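Local coordinates for TraM protein (PDB 3WZ3) that probably serves as an inner-membrane component of a plasmid-encoded type IVB secretion (conjugation) system, here represented by a periplasmic fragment, at residues A[87-98]-A[109-120]. Sequence-based numbering, arbitrary orientation.
Sequences VWFWTFQYPVRM and EQSFVFEITIQR
The hydroxyls of Thr-91 and Thr-117 share a hydrogen bond across a non-hydrogen-bonded pair, OG1 to OG1 at 2.8 Å, so two buried threonines pair their hydroxyls between the strands. Each threonine sets its hydroxyl anti to its own carbonyl carbon (chi1 -62° and -65°), which leaves CG2 for apolar contact: that of Thr-91 lies against CG of Glu-115, and that of Thr-117 meets CD1 of Phe-89. On the same face, NE2 of Gln-93 donates from within its amide plane to the anti side of Glu-115 OE2, 3.2 Å away and tilted out of the carboxylate plane; this oxygen also pairs with Arg-138 of strand 130-139, which probably favours the charged carboxylate. Near the connecting loop, the extended Arg-97 directs NH1 to Glu-109 OE1 (3.1 Å), a salt bridge close to the guanidinium plane.

The other face is largely apolar. Selenomethionine Met-98, bent at chi3, passes CG by the edge of the Phe-112 ring, with SE oblique to it in a Met-aromatic contact, and carries CE to 3.8 Å from CE1 of Phe-114. Val-96 CG2 reaches CD1 of Phe-114 (3.6 Å). Farther along, CE1 of Tyr-94 touches Ile-116 CG1, and Ile-118 lies between Phe-92, met by CD1, and Trp-90, met by CG2. At the far end Arg-120 CD abuts the Trp-90 ring edge at CH2 (3.6 Å), while its NE donates to Gly-129 O and the guanidinium makes a cation-pi contact with Trp-5. Helix 7-22 packs on this face, where Met-11 O receives Tyr-94 OH. Paired backbone bonds from Trp-90 to Met-98, interrupted by no bulge, join 88-101 and 110-120 as an antiparallel hairpin, the central pair of a four-stranded, helix-backed sheet, consistent with the NTF2-like fold of the DotI/IcmL family.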
loop_
_atom_site.group_PDB
_atom_site.type_symbol
_atom_site.label_atom_id
_atom_site.label_comp_id
_atom_site.label_asym_id
_atom_site.label_seq_id
_atom_site.Cartn_x
_atom_site.Cartn_y
_atom_site.Cartn_z
ATOM N N VAL A 87 -5.874 -11.263 -18.163
ATOM C CA VAL A 87 -4.895 -10.930 -17.129
ATOM C C VAL A 87 -5.424 -11.365 -15.764
ATOM O O VAL A 87 -6.520 -10.944 -15.348
ATOM C CB VAL A 87 -4.595 -9.424 -17.091
ATOM C CG1 VAL A 87 -3.650 -9.095 -15.912
ATOM C CG2 VAL A 87 -3.988 -8.964 -18.412
ATOM N N TRP A 88 -4.664 -12.218 -15.087
ATOM C CA TRP A 88 -5.080 -12.738 -13.790
ATOM C C TRP A 88 -4.927 -11.655 -12.733
ATOM O O TRP A 88 -3.994 -10.863 -12.780
ATOM C CB TRP A 88 -4.271 -13.983 -13.377
ATOM C CG TRP A 88 -4.998 -14.788 -12.354
ATOM C CD1 TRP A 88 -4.768 -14.822 -11.004
ATOM C CD2 TRP A 88 -6.119 -15.645 -12.593
ATOM N NE1 TRP A 88 -5.669 -15.669 -10.399
ATOM C CE2 TRP A 88 -6.510 -16.181 -11.351
ATOM C CE3 TRP A 88 -6.818 -16.022 -13.741
ATOM C CZ2 TRP A 88 -7.592 -17.063 -11.224
ATOM C CZ3 TRP A 88 -7.900 -16.881 -13.610
ATOM C CH2 TRP A 88 -8.266 -17.397 -12.369
ATOM N N PHE A 89 -5.855 -11.625 -11.793
ATOM C CA PHE A 89 -5.797 -10.691 -10.666
ATOM C C PHE A 89 -6.241 -11.392 -9.392
ATOM O O PHE A 89 -6.938 -12.427 -9.417
ATOM C CB PHE A 89 -6.683 -9.464 -10.907
ATOM C CG PHE A 89 -8.157 -9.757 -10.774
ATOM C CD1 PHE A 89 -8.782 -9.665 -9.542
ATOM C CD2 PHE A 89 -8.904 -10.152 -11.888
ATOM C CE1 PHE A 89 -10.145 -9.967 -9.405
ATOM C CE2 PHE A 89 -10.267 -10.437 -11.760
ATOM C CZ PHE A 89 -10.876 -10.349 -10.522
ATOM N N TRP A 90 -5.829 -10.805 -8.272
ATOM C CA TRP A 90 -6.241 -11.240 -6.948
ATOM C C TRP A 90 -6.651 -9.993 -6.171
ATOM O O TRP A 90 -5.977 -8.955 -6.257
ATOM C CB TRP A 90 -5.096 -11.867 -6.164
ATOM C CG TRP A 90 -4.348 -12.994 -6.788
ATOM C CD1 TRP A 90 -4.528 -14.341 -6.542
ATOM C CD2 TRP A 90 -3.237 -12.903 -7.692
ATOM N NE1 TRP A 90 -3.599 -15.078 -7.255
ATOM C CE2 TRP A 90 -2.808 -14.212 -7.966
ATOM C CE3 TRP A 90 -2.570 -11.837 -8.308
ATOM C CZ2 TRP A 90 -1.740 -14.483 -8.804
ATOM C CZ3 TRP A 90 -1.510 -12.117 -9.150
ATOM C CH2 TRP A 90 -1.108 -13.430 -9.388
ATOM N N THR A 91 -7.736 -10.078 -5.410
ATOM C CA THR A 91 -8.136 -8.998 -4.504
ATOM C C THR A 91 -8.004 -9.478 -3.065
ATOM O O THR A 91 -8.598 -10.493 -2.680
ATOM C CB THR A 91 -9.576 -8.567 -4.791
ATOM O OG1 THR A 91 -9.673 -8.056 -6.129
ATOM C CG2 THR A 91 -10.045 -7.499 -3.785
ATOM N N PHE A 92 -7.237 -8.736 -2.267
ATOM C CA PHE A 92 -6.974 -9.052 -0.872
ATOM C C PHE A 92 -7.465 -7.937 0.025
ATOM O O PHE A 92 -7.540 -6.782 -0.384
ATOM C CB PHE A 92 -5.459 -9.196 -0.611
ATOM C CG PHE A 92 -4.814 -10.357 -1.329
ATOM C CD1 PHE A 92 -4.868 -11.639 -0.806
ATOM C CD2 PHE A 92 -4.154 -10.159 -2.520
ATOM C CE1 PHE A 92 -4.267 -12.707 -1.478
ATOM C CE2 PHE A 92 -3.560 -11.206 -3.185
ATOM C CZ PHE A 92 -3.623 -12.482 -2.668
ATOM N N GLN A 93 -7.731 -8.262 1.278
ATOM C CA GLN A 93 -7.938 -7.244 2.303
ATOM C C GLN A 93 -7.013 -7.494 3.476
ATOM O O GLN A 93 -6.818 -8.639 3.883
ATOM C CB GLN A 93 -9.404 -7.212 2.760
ATOM C CG GLN A 93 -10.328 -6.482 1.766
ATOM C CD GLN A 93 -11.764 -6.456 2.210
ATOM O OE1 GLN A 93 -12.096 -6.977 3.272
ATOM N NE2 GLN A 93 -12.635 -5.885 1.386
ATOM N N TYR A 94 -6.419 -6.422 4.000
ATOM C CA TYR A 94 -5.493 -6.503 5.129
ATOM C C TYR A 94 -5.845 -5.461 6.179
ATOM O O TYR A 94 -6.038 -4.306 5.839
ATOM C CB TYR A 94 -4.060 -6.161 4.681
ATOM C CG TYR A 94 -3.486 -6.918 3.510
ATOM C CD1 TYR A 94 -3.781 -6.527 2.216
ATOM C CD2 TYR A 94 -2.563 -7.957 3.697
ATOM C CE1 TYR A 94 -3.218 -7.168 1.121
ATOM C CE2 TYR A 94 -1.984 -8.594 2.607
ATOM C CZ TYR A 94 -2.327 -8.197 1.334
ATOM O OH TYR A 94 -1.762 -8.823 0.239
ATOM N N PRO A 95 -5.857 -5.841 7.457
ATOM C CA PRO A 95 -5.916 -4.822 8.520
ATOM C C PRO A 95 -4.611 -4.020 8.521
ATOM O O PRO A 95 -3.550 -4.620 8.333
ATOM C CB PRO A 95 -6.012 -5.654 9.813
ATOM C CG PRO A 95 -6.196 -7.086 9.397
ATOM C CD PRO A 95 -5.724 -7.208 7.987
ATOM N N VAL A 96 -4.704 -2.701 8.709
ATOM C CA VAL A 96 -3.523 -1.867 8.838
ATOM C C VAL A 96 -3.770 -0.878 9.970
ATOM O O VAL A 96 -4.805 -0.213 9.998
ATOM C CB VAL A 96 -3.251 -1.079 7.544
ATOM C CG1 VAL A 96 -2.044 -0.156 7.727
ATOM C CG2 VAL A 96 -3.046 -2.038 6.386
ATOM N N ARG A 97 -2.837 -0.800 10.910
ATOM C CA ARG A 97 -2.909 0.249 11.918
ATOM C C ARG A 97 -1.710 1.156 11.696
ATOM O O ARG A 97 -0.620 0.681 11.419
ATOM C CB ARG A 97 -2.935 -0.335 13.338
ATOM C CG ARG A 97 -1.796 -1.248 13.685
ATOM C CD ARG A 97 -2.049 -1.926 15.048
ATOM N NE ARG A 97 -0.978 -2.845 15.432
ATOM C CZ ARG A 97 0.135 -2.480 16.063
ATOM N NH1 ARG A 97 0.333 -1.208 16.385
ATOM N NH2 ARG A 97 1.053 -3.385 16.374
HETATM N N MSE A 98 -1.926 2.458 11.775
HETATM C CA MSE A 98 -0.828 3.397 11.539
HETATM C C MSE A 98 -0.872 4.575 12.485
HETATM O O MSE A 98 -1.915 4.910 13.041
HETATM C CB MSE A 98 -0.806 3.861 10.076
HETATM C CG MSE A 98 -1.964 4.733 9.659
HETATM SE SE MSE A 98 -1.901 5.250 7.752
HETATM C CE MSE A 98 -2.359 3.539 6.977
ATOM N N GLU A 109 -3.391 6.583 17.139
ATOM C CA GLU A 109 -3.363 5.526 16.133
ATOM C C GLU A 109 -4.677 5.501 15.353
ATOM O O GLU A 109 -5.757 5.775 15.906
ATOM C CB GLU A 109 -3.129 4.183 16.803
ATOM C CG GLU A 109 -2.974 3.028 15.841
ATOM C CD GLU A 109 -2.769 1.722 16.568
ATOM O OE1 GLU A 109 -1.635 1.204 16.555
ATOM O OE2 GLU A 109 -3.750 1.222 17.162
ATOM N N GLN A 110 -4.589 5.190 14.060
ATOM C CA GLN A 110 -5.775 4.944 13.246
ATOM C C GLN A 110 -5.750 3.524 12.700
ATOM O O GLN A 110 -4.684 2.987 12.355
ATOM C CB GLN A 110 -5.853 5.904 12.072
ATOM C CG GLN A 110 -6.009 7.370 12.410
ATOM C CD GLN A 110 -6.241 8.172 11.144
ATOM O OE1 GLN A 110 -7.315 8.730 10.943
ATOM N NE2 GLN A 110 -5.243 8.188 10.256
ATOM N N SER A 111 -6.932 2.927 12.621
ATOM C CA SER A 111 -7.090 1.542 12.200
ATOM C C SER A 111 -7.900 1.484 10.913
ATOM O O SER A 111 -8.916 2.160 10.794
ATOM C CB SER A 111 -7.832 0.788 13.308
ATOM O OG SER A 111 -8.019 -0.572 12.992
ATOM N N PHE A 112 -7.461 0.649 9.963
ATOM C CA PHE A 112 -8.096 0.547 8.656
ATOM C C PHE A 112 -8.115 -0.908 8.196
ATOM O O PHE A 112 -7.376 -1.752 8.724
ATOM C CB PHE A 112 -7.299 1.333 7.591
ATOM C CG PHE A 112 -7.099 2.796 7.912
ATOM C CD1 PHE A 112 -8.039 3.734 7.528
ATOM C CD2 PHE A 112 -5.970 3.217 8.584
ATOM C CE1 PHE A 112 -7.852 5.093 7.825
ATOM C CE2 PHE A 112 -5.777 4.558 8.882
ATOM C CZ PHE A 112 -6.719 5.491 8.497
ATOM N N VAL A 113 -8.947 -1.189 7.204
ATOM C CA VAL A 113 -8.781 -2.386 6.395
ATOM C C VAL A 113 -8.494 -1.900 4.981
ATOM O O VAL A 113 -9.308 -1.201 4.380
ATOM C CB VAL A 113 -10.033 -3.305 6.407
ATOM C CG1 VAL A 113 -9.820 -4.473 5.474
ATOM C CG2 VAL A 113 -10.285 -3.824 7.824
ATOM N N PHE A 114 -7.331 -2.260 4.448
ATOM C CA PHE A 114 -7.017 -1.930 3.061
ATOM C C PHE A 114 -7.382 -3.028 2.084
ATOM O O PHE A 114 -7.039 -4.191 2.301
ATOM C CB PHE A 114 -5.531 -1.637 2.905
ATOM C CG PHE A 114 -5.157 -0.228 3.235
ATOM C CD1 PHE A 114 -5.124 0.207 4.547
ATOM C CD2 PHE A 114 -4.852 0.666 2.228
ATOM C CE1 PHE A 114 -4.776 1.511 4.854
ATOM C CE2 PHE A 114 -4.511 1.984 2.522
ATOM C CZ PHE A 114 -4.478 2.405 3.840
ATOM N N GLU A 115 -8.062 -2.656 1.021
ATOM C CA GLU A 115 -8.315 -3.585 -0.082
ATOM C C GLU A 115 -7.333 -3.277 -1.200
ATOM O O GLU A 115 -7.180 -2.116 -1.593
ATOM C CB GLU A 115 -9.751 -3.477 -0.576
ATOM C CG GLU A 115 -10.053 -4.458 -1.697
ATOM C CD GLU A 115 -11.450 -4.313 -2.185
ATOM O OE1 GLU A 115 -11.650 -4.186 -3.417
ATOM O OE2 GLU A 115 -12.366 -4.291 -1.333
ATOM N N ILE A 116 -6.673 -4.314 -1.693
ATOM C CA ILE A 116 -5.632 -4.228 -2.695
ATOM C C ILE A 116 -5.974 -5.211 -3.812
ATOM O O ILE A 116 -6.184 -6.394 -3.535
ATOM C CB ILE A 116 -4.285 -4.681 -2.054
ATOM C CG1 ILE A 116 -3.951 -3.790 -0.854
ATOM C CG2 ILE A 116 -3.160 -4.689 -3.078
ATOM C CD1 ILE A 116 -3.743 -2.407 -1.254
ATOM N N THR A 117 -6.066 -4.749 -5.054
ATOM C CA THR A 117 -6.158 -5.662 -6.184
ATOM C C THR A 117 -4.827 -5.662 -6.923
ATOM O O THR A 117 -4.332 -4.600 -7.345
ATOM C CB THR A 117 -7.295 -5.342 -7.145
ATOM O OG1 THR A 117 -8.554 -5.518 -6.476
ATOM C CG2 THR A 117 -7.273 -6.320 -8.313
ATOM N N ILE A 118 -4.246 -6.847 -7.039
ATOM C CA ILE A 118 -2.960 -7.065 -7.683
ATOM C C ILE A 118 -3.224 -7.743 -9.010
ATOM O O ILE A 118 -3.995 -8.712 -9.074
ATOM C CB ILE A 118 -2.077 -7.964 -6.816
ATOM C CG1 ILE A 118 -1.738 -7.244 -5.516
ATOM C CG2 ILE A 118 -0.788 -8.343 -7.568
ATOM C CD1 ILE A 118 -1.139 -8.136 -4.449
ATOM N N GLN A 119 -2.630 -7.236 -10.082
ATOM C CA GLN A 119 -2.746 -7.891 -11.383
ATOM C C GLN A 119 -1.386 -8.374 -11.872
ATOM O O GLN A 119 -0.353 -7.828 -11.507
ATOM C CB GLN A 119 -3.365 -6.954 -12.429
ATOM C CG GLN A 119 -2.491 -5.744 -12.775
ATOM C CD GLN A 119 -3.212 -4.745 -13.676
ATOM O OE1 GLN A 119 -4.377 -4.933 -14.032
ATOM N NE2 GLN A 119 -2.523 -3.682 -14.050
ATOM N N ARG A 120 -1.408 -9.401 -12.714
ATOM C CA ARG A 120 -0.203 -9.885 -13.362
ATOM C C ARG A 120 0.320 -8.858 -14.368
ATOM O O ARG A 120 -0.455 -8.115 -14.977
ATOM C CB ARG A 120 -0.502 -11.194 -14.099
ATOM C CG ARG A 120 -0.597 -12.431 -13.204
ATOM C CD ARG A 120 0.709 -12.738 -12.430
ATOM N NE ARG A 120 1.881 -12.503 -13.293
ATOM C CZ ARG A 120 2.290 -13.328 -14.245
ATOM N NH1 ARG A 120 1.689 -14.504 -14.442
ATOM N NH2 ARG A 120 3.326 -12.974 -14.995
#